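PDB 4C47: inner membrane lipoprotein SadB from Salmonella enterica, which is required for proper surface expression of the trimeric autotransporter adhesin SadA and could take a direct part in its biogenesis. Local coordinates for residues Gly88-Ala93 / Ile185-Val190. Residues are numbered along the deposited sequence; the frame is centred on the assembly and turned at random.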
# COMPACT_ATOMS: atom_id res chain seq x y z
N GLY A 88 -10.42 -8.20 -11.46
CA GLY A 88 -9.43 -9.26 -11.33
C GLY A 88 -10.01 -10.64 -11.58
O GLY A 88 -9.27 -11.61 -11.72
N ASN A 89 -11.34 -10.72 -11.64
CA ASN A 89 -12.01 -11.99 -11.88
C ASN A 89 -12.93 -11.93 -13.09
O ASN A 89 -12.91 -12.82 -13.94
CB ASN A 89 -12.82 -12.42 -10.65
CG ASN A 89 -11.95 -12.66 -9.44
OD1 ASN A 89 -10.75 -12.88 -9.55
ND2 ASN A 89 -12.57 -12.64 -8.26
N ILE A 90 -13.73 -10.88 -13.15
CA ILE A 90 -14.64 -10.68 -14.27
C ILE A 90 -14.29 -9.40 -15.01
O ILE A 90 -14.09 -8.34 -14.41
CB ILE A 90 -16.11 -10.62 -13.78
CG1 ILE A 90 -16.57 -12.02 -13.37
CG2 ILE A 90 -17.02 -10.09 -14.87
CD1 ILE A 90 -18.02 -12.08 -12.95
N GLY A 91 -14.19 -9.50 -16.33
CA GLY A 91 -13.92 -8.35 -17.17
C GLY A 91 -15.11 -8.03 -18.06
O GLY A 91 -15.64 -8.89 -18.76
N LEU A 92 -15.53 -6.77 -18.02
CA LEU A 92 -16.66 -6.30 -18.80
C LEU A 92 -16.25 -5.04 -19.54
O LEU A 92 -15.51 -4.22 -19.00
CB LEU A 92 -17.85 -5.97 -17.89
CG LEU A 92 -18.46 -7.07 -17.03
CD1 LEU A 92 -19.63 -6.52 -16.22
CD2 LEU A 92 -18.92 -8.24 -17.89
N ALA A 93 -16.71 -4.89 -20.77
CA ALA A 93 -16.58 -3.60 -21.45
C ALA A 93 -17.97 -3.01 -21.59
O ALA A 93 -18.96 -3.73 -21.54
CB ALA A 93 -15.92 -3.76 -22.82
N ILE A 185 -18.65 -4.15 -9.53
CA ILE A 185 -19.28 -5.46 -9.63
C ILE A 185 -19.47 -6.14 -8.27
O ILE A 185 -18.51 -6.31 -7.52
CB ILE A 185 -18.45 -6.41 -10.52
CG1 ILE A 185 -18.34 -5.86 -11.94
CG2 ILE A 185 -19.06 -7.80 -10.54
CD1 ILE A 185 -19.66 -5.77 -12.64
N ASP A 186 -20.70 -6.52 -7.97
CA ASP A 186 -20.97 -7.38 -6.82
C ASP A 186 -20.97 -8.83 -7.30
O ASP A 186 -21.64 -9.17 -8.27
CB ASP A 186 -22.31 -7.01 -6.18
CG ASP A 186 -22.45 -7.56 -4.77
OD1 ASP A 186 -22.11 -8.74 -4.54
OD2 ASP A 186 -22.90 -6.81 -3.88
N MET A 187 -20.21 -9.66 -6.60
CA MET A 187 -19.91 -11.01 -7.07
C MET A 187 -20.60 -12.11 -6.26
O MET A 187 -20.31 -13.29 -6.45
CB MET A 187 -18.40 -11.24 -7.05
CG MET A 187 -17.64 -10.30 -7.96
SD MET A 187 -17.25 -11.09 -9.53
CE MET A 187 -16.03 -12.28 -9.00
N GLU A 188 -21.50 -11.72 -5.37
CA GLU A 188 -22.15 -12.65 -4.45
C GLU A 188 -22.88 -13.81 -5.14
O GLU A 188 -22.64 -14.97 -4.81
CB GLU A 188 -23.12 -11.90 -3.52
N ASN A 189 -23.74 -13.50 -6.09
CA ASN A 189 -24.56 -14.52 -6.75
C ASN A 189 -24.18 -14.78 -8.20
O ASN A 189 -25.01 -15.24 -8.99
CB ASN A 189 -26.04 -14.15 -6.65
CG ASN A 189 -26.50 -13.98 -5.22
OD1 ASN A 189 -26.07 -14.70 -4.32
ND2 ASN A 189 -27.39 -13.01 -4.99
N VAL A 190 -22.93 -14.50 -8.55
CA VAL A 190 -22.43 -14.71 -9.90
C VAL A 190 -22.30 -16.20 -10.22
O VAL A 190 -21.83 -16.98 -9.39
CB VAL A 190 -21.06 -14.01 -10.08
CG1 VAL A 190 -20.35 -14.50 -11.34
CG2 VAL A 190 -21.23 -12.51 -10.11
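Ile90 and Met187 run past each other in opposite directions, with Ile90 CD1 3.6 Å from Met187 SD. The same methyl also meets Val190 end to end, CD1 lying 3.7 Å from Val190 CG1, so one extended isoleucine arm touches two side chains of the 185-190 segment. That reach follows from its torsions: CG1 stands anti to the carbonyl carbon (chi1 -72°) and CD1 continues the chain outward (chi2 -177°). Met187 is instead bent at both chi2 and chi3, which carries its CE methyl beyond Ile90 to the side chain of Asn89, where CE is 3.6 Å from Asn89 CB. Two residues on from Ile90, where strand 91-102 has begun, Leu92 CD1 lies 3.7 Å from Ile185 CD1, their side chains crossing at a slant. No hydrogen bond links the two segments, which bury 238 Å² in total, chiefly through apolar side chains; Leu123 packs on Ile90, Ile185 and Val190, and Phe125 of strand 124-130 touches Leu92 and Ile185. Asp186 OD1 accepts from Glu188 N at 3.2 Å, forming an Asx turn where strand 180-186 gives way to a type I turn from Met187 to Val190. Leu92 and Ile185 directly join two different antiparallel sheets, and the flanking loop residues extend this sheet-on-sheet packing at one end of the globular C-terminal beta-sandwich.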